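Local coordinates for GARP domain-containing protein (Trypanosoma brucei brucei TREU927, PDB 6XZ6) that binds the host complement regulator factor H as a trypanosome receptor and increases transmission of the parasite to tsetse flies, at residues L16-T30 with D105-L119. Numbering follows the deposited sequence.
Sequences LCEVAKQLRKLPLLT and DSFESEYESVFSGLL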
# COMPACT_ATOMS: atom_id res chain seq x y z
N LEU A 16 -8.55 12.13 9.67
CA LEU A 16 -8.34 10.78 10.23
C LEU A 16 -9.06 9.74 9.38
O LEU A 16 -8.52 8.69 9.08
CB LEU A 16 -8.87 10.71 11.69
CG LEU A 16 -8.11 11.47 12.79
CD1 LEU A 16 -8.77 11.27 14.11
CD2 LEU A 16 -6.68 10.99 12.92
N CYS A 17 -10.27 10.05 8.97
CA CYS A 17 -11.18 9.25 8.14
C CYS A 17 -10.59 9.01 6.72
O CYS A 17 -10.59 7.88 6.25
CB CYS A 17 -12.55 9.94 8.10
SG CYS A 17 -13.90 8.94 7.44
N GLU A 18 -10.03 10.06 6.09
CA GLU A 18 -9.39 10.01 4.77
C GLU A 18 -8.17 9.10 4.83
O GLU A 18 -8.04 8.23 3.99
CB GLU A 18 -9.02 11.44 4.31
CG GLU A 18 -8.52 11.59 2.88
CD GLU A 18 -8.11 12.97 2.39
OE1 GLU A 18 -7.94 13.90 3.22
OE2 GLU A 18 -7.95 13.11 1.16
N VAL A 19 -7.29 9.28 5.83
CA VAL A 19 -6.09 8.47 6.03
C VAL A 19 -6.44 7.01 6.33
O VAL A 19 -5.81 6.12 5.75
CB VAL A 19 -5.13 9.06 7.10
CG1 VAL A 19 -4.08 8.06 7.47
CG2 VAL A 19 -4.47 10.34 6.62
N ALA A 20 -7.40 6.75 7.24
CA ALA A 20 -7.81 5.38 7.63
C ALA A 20 -8.31 4.56 6.45
O ALA A 20 -7.99 3.37 6.34
CB ALA A 20 -8.87 5.43 8.70
N LYS A 21 -9.11 5.19 5.56
CA LYS A 21 -9.70 4.63 4.34
C LYS A 21 -8.62 4.20 3.34
O LYS A 21 -8.76 3.17 2.70
CB LYS A 21 -10.65 5.63 3.71
CG LYS A 21 -12.03 5.70 4.34
CD LYS A 21 -12.87 6.82 3.70
CE LYS A 21 -13.34 6.51 2.30
NZ LYS A 21 -14.37 7.47 1.82
N GLN A 22 -7.53 4.98 3.23
CA GLN A 22 -6.38 4.68 2.36
C GLN A 22 -5.56 3.51 2.90
O GLN A 22 -5.09 2.68 2.12
CB GLN A 22 -5.46 5.90 2.26
CG GLN A 22 -6.07 7.05 1.51
CD GLN A 22 -5.18 8.25 1.50
OE1 GLN A 22 -4.22 8.39 2.29
NE2 GLN A 22 -5.46 9.13 0.59
N LEU A 23 -5.37 3.46 4.23
CA LEU A 23 -4.62 2.39 4.90
C LEU A 23 -5.33 1.03 4.84
O LEU A 23 -4.67 0.01 4.78
CB LEU A 23 -4.24 2.79 6.36
CG LEU A 23 -3.34 4.07 6.49
CD1 LEU A 23 -3.17 4.46 7.89
CD2 LEU A 23 -1.97 3.87 5.90
N ARG A 24 -6.65 1.01 4.78
CA ARG A 24 -7.40 -0.24 4.64
C ARG A 24 -7.38 -0.75 3.19
O ARG A 24 -7.45 -1.95 2.98
CB ARG A 24 -8.83 -0.06 5.15
CG ARG A 24 -8.86 0.31 6.62
CD ARG A 24 -10.21 0.85 6.97
NE ARG A 24 -10.30 1.27 8.37
CZ ARG A 24 -11.23 2.09 8.85
NH1 ARG A 24 -12.15 2.62 8.04
NH2 ARG A 24 -11.24 2.42 10.12
N LYS A 25 -7.28 0.17 2.20
CA LYS A 25 -7.19 -0.13 0.77
C LYS A 25 -5.84 -0.64 0.36
O LYS A 25 -5.80 -1.55 -0.45
CB LYS A 25 -7.61 1.07 -0.10
CG LYS A 25 -7.70 0.83 -1.62
CD LYS A 25 -8.65 -0.32 -1.98
CE LYS A 25 -8.99 -0.38 -3.44
NZ LYS A 25 -9.47 -1.73 -3.82
N LEU A 26 -4.73 -0.07 0.89
CA LEU A 26 -3.35 -0.50 0.55
C LEU A 26 -3.12 -2.03 0.54
O LEU A 26 -2.54 -2.48 -0.44
CB LEU A 26 -2.25 0.17 1.41
CG LEU A 26 -1.78 1.56 1.02
CD1 LEU A 26 -0.64 2.02 1.93
CD2 LEU A 26 -1.35 1.63 -0.43
N PRO A 27 -3.51 -2.85 1.55
CA PRO A 27 -3.21 -4.30 1.47
C PRO A 27 -3.99 -5.05 0.38
O PRO A 27 -3.54 -6.10 -0.11
CB PRO A 27 -3.61 -4.82 2.85
CG PRO A 27 -3.83 -3.69 3.68
CD PRO A 27 -4.19 -2.54 2.82
N LEU A 28 -5.16 -4.52 0.01
CA LEU A 28 -6.02 -5.07 -1.03
C LEU A 28 -5.40 -4.77 -2.40
O LEU A 28 -5.34 -5.63 -3.26
CB LEU A 28 -7.44 -4.49 -0.91
CG LEU A 28 -8.05 -4.30 0.49
CD1 LEU A 28 -9.37 -3.54 0.41
CD2 LEU A 28 -8.27 -5.62 1.18
N LEU A 29 -4.90 -3.57 -2.57
CA LEU A 29 -4.19 -3.06 -3.75
C LEU A 29 -2.87 -3.84 -3.96
O LEU A 29 -2.65 -4.33 -5.06
CB LEU A 29 -3.92 -1.59 -3.47
CG LEU A 29 -3.45 -0.71 -4.58
CD1 LEU A 29 -3.96 0.71 -4.36
CD2 LEU A 29 -1.93 -0.71 -4.65
N THR A 30 -2.01 -3.98 -2.93
CA THR A 30 -0.74 -4.71 -3.03
C THR A 30 -0.96 -6.15 -3.44
O THR A 30 -0.14 -6.67 -4.17
CB THR A 30 0.11 -4.64 -1.74
OG1 THR A 30 -0.58 -5.29 -0.68
CG2 THR A 30 0.52 -3.24 -1.35
N ASP A 105 2.96 -3.02 3.24
CA ASP A 105 2.20 -3.80 4.19
C ASP A 105 2.67 -3.53 5.61
O ASP A 105 1.86 -3.50 6.52
CB ASP A 105 2.20 -5.28 3.78
CG ASP A 105 1.20 -5.63 2.67
OD1 ASP A 105 0.84 -4.72 1.86
OD2 ASP A 105 0.78 -6.81 2.59
N SER A 106 3.97 -3.27 5.79
CA SER A 106 4.56 -2.92 7.09
C SER A 106 4.08 -1.53 7.51
O SER A 106 3.83 -1.30 8.69
CB SER A 106 6.08 -2.92 6.99
OG SER A 106 6.51 -4.25 6.80
N PHE A 107 3.93 -0.62 6.52
CA PHE A 107 3.47 0.74 6.72
C PHE A 107 2.01 0.75 7.18
O PHE A 107 1.69 1.39 8.18
CB PHE A 107 3.67 1.54 5.42
CG PHE A 107 2.97 2.87 5.37
CD1 PHE A 107 3.32 3.89 6.25
CD2 PHE A 107 1.95 3.10 4.45
CE1 PHE A 107 2.66 5.12 6.20
CE2 PHE A 107 1.31 4.33 4.39
CZ PHE A 107 1.66 5.33 5.28
N GLU A 108 1.15 0.00 6.47
CA GLU A 108 -0.27 -0.10 6.79
C GLU A 108 -0.41 -0.70 8.19
O GLU A 108 -1.21 -0.22 8.99
CB GLU A 108 -0.98 -0.93 5.71
CG GLU A 108 -2.45 -1.21 6.00
CD GLU A 108 -2.83 -2.39 6.89
OE1 GLU A 108 -1.96 -3.25 7.18
OE2 GLU A 108 -4.02 -2.46 7.29
N SER A 109 0.36 -1.74 8.47
CA SER A 109 0.35 -2.42 9.76
C SER A 109 0.70 -1.48 10.92
O SER A 109 0.07 -1.54 11.96
CB SER A 109 1.28 -3.63 9.74
OG SER A 109 1.65 -3.97 11.06
N GLU A 110 1.67 -0.59 10.70
CA GLU A 110 2.14 0.38 11.69
C GLU A 110 1.09 1.39 12.10
O GLU A 110 1.09 1.82 13.27
CB GLU A 110 3.35 1.15 11.12
CG GLU A 110 4.29 1.72 12.17
CD GLU A 110 5.33 2.71 11.67
OE1 GLU A 110 5.59 2.74 10.44
OE2 GLU A 110 5.86 3.48 12.49
N TYR A 111 0.21 1.81 11.15
CA TYR A 111 -0.76 2.87 11.39
C TYR A 111 -2.25 2.54 11.35
O TYR A 111 -3.01 3.31 11.92
CB TYR A 111 -0.51 4.02 10.41
CG TYR A 111 0.81 4.72 10.63
CD1 TYR A 111 0.96 5.64 11.66
CD2 TYR A 111 1.91 4.44 9.84
CE1 TYR A 111 2.18 6.29 11.89
CE2 TYR A 111 3.15 5.05 10.08
CZ TYR A 111 3.27 5.97 11.11
OH TYR A 111 4.46 6.62 11.34
N GLU A 112 -2.69 1.47 10.66
CA GLU A 112 -4.14 1.25 10.52
C GLU A 112 -4.90 1.16 11.85
O GLU A 112 -5.95 1.80 11.97
CB GLU A 112 -4.47 0.06 9.61
CG GLU A 112 -5.90 0.06 9.08
CD GLU A 112 -6.98 -0.49 10.00
OE1 GLU A 112 -8.16 -0.12 9.82
OE2 GLU A 112 -6.65 -1.29 10.90
N SER A 113 -4.41 0.39 12.83
CA SER A 113 -5.06 0.22 14.14
C SER A 113 -5.11 1.51 14.97
O SER A 113 -6.02 1.70 15.81
CB SER A 113 -4.36 -0.88 14.93
OG SER A 113 -2.97 -0.61 14.94
N VAL A 114 -4.12 2.39 14.75
CA VAL A 114 -4.01 3.67 15.43
C VAL A 114 -5.13 4.60 14.91
O VAL A 114 -5.94 5.05 15.72
CB VAL A 114 -2.57 4.29 15.35
CG1 VAL A 114 -2.53 5.71 15.92
CG2 VAL A 114 -1.55 3.39 16.05
N PHE A 115 -5.20 4.83 13.59
CA PHE A 115 -6.22 5.67 12.98
C PHE A 115 -7.63 5.15 13.20
O PHE A 115 -8.54 5.95 13.37
CB PHE A 115 -5.95 5.86 11.50
CG PHE A 115 -4.81 6.80 11.25
CD1 PHE A 115 -5.03 8.17 11.14
CD2 PHE A 115 -3.51 6.32 11.12
CE1 PHE A 115 -3.97 9.04 10.91
CE2 PHE A 115 -2.45 7.19 10.90
CZ PHE A 115 -2.68 8.55 10.80
N SER A 116 -7.81 3.82 13.23
CA SER A 116 -9.10 3.19 13.52
C SER A 116 -9.54 3.43 14.98
O SER A 116 -10.69 3.73 15.21
CB SER A 116 -9.05 1.69 13.19
OG SER A 116 -9.00 1.50 11.78
N GLY A 117 -8.60 3.36 15.92
CA GLY A 117 -8.83 3.61 17.34
C GLY A 117 -9.13 5.07 17.63
O GLY A 117 -9.98 5.36 18.47
N LEU A 118 -8.46 5.99 16.94
CA LEU A 118 -8.72 7.41 17.09
C LEU A 118 -10.14 7.72 16.63
O LEU A 118 -10.85 8.46 17.31
CB LEU A 118 -7.69 8.29 16.35
CG LEU A 118 -6.27 8.35 16.98
CD1 LEU A 118 -5.27 8.96 16.02
CD2 LEU A 118 -6.26 9.08 18.30
N LEU A 119 -10.58 7.07 15.54
CA LEU A 119 -11.93 7.27 15.02
C LEU A 119 -12.97 6.70 15.95
O LEU A 119 -14.00 7.33 16.15
CB LEU A 119 -12.08 6.70 13.61
CG LEU A 119 -11.41 7.48 12.50
CD1 LEU A 119 -11.15 6.58 11.32
CD2 LEU A 119 -12.27 8.71 12.10
O HOH W 1 -1.62 -7.96 1.15
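Leu-23 and Phe-115 lock together as mutual knobs into holes, joining two long helices of the elongated helical bundle of this GARP-family receptor; the 16-30 and 105-119 segments run roughly antiparallel. Leu-23 divides its branches: CD1 touches Tyr-111 CB and Phe-115 CD2, while CD2 lies 3.6 Å from Phe-107 CE2, crossing that side chain at about a right angle. The two methyls of the forked leucine thus fill a hole walled by Phe-107, Tyr-111, Glu-112 and Phe-115. The flat ring of Phe-115 offers a broad surface in return. Val-19 holds CG1 anti to its backbone N (chi1 168°), which sets this methyl over the centre of the Phe-115 ring as a CH-pi contact, CG1 3.6 Å from the ring centroid. Ala-20 is small enough for its CB to touch both Phe-115 CB and Leu-119 CD1.

Along one flank of this core, polar groups take over. The extended chain of Arg-24 carries its guanidinium to Glu-112, where Arg-24 NE forms a salt bridge with Glu-112 OE1, 2.9 Å away and in the guanidinium plane, although the carboxylate plane is turned by 56°. Arg-24 NH1 reaches the backbone oxygens of Cys-138 and Ala-141, beside the disulfide from Cys-17 to Cys-138. Val-114 and Leu-118 also pack against the bound factor H chain. Arg-24 NH2 donates a nearly straight hydrogen bond (172°) to Ser-116 OG at 2.9 Å.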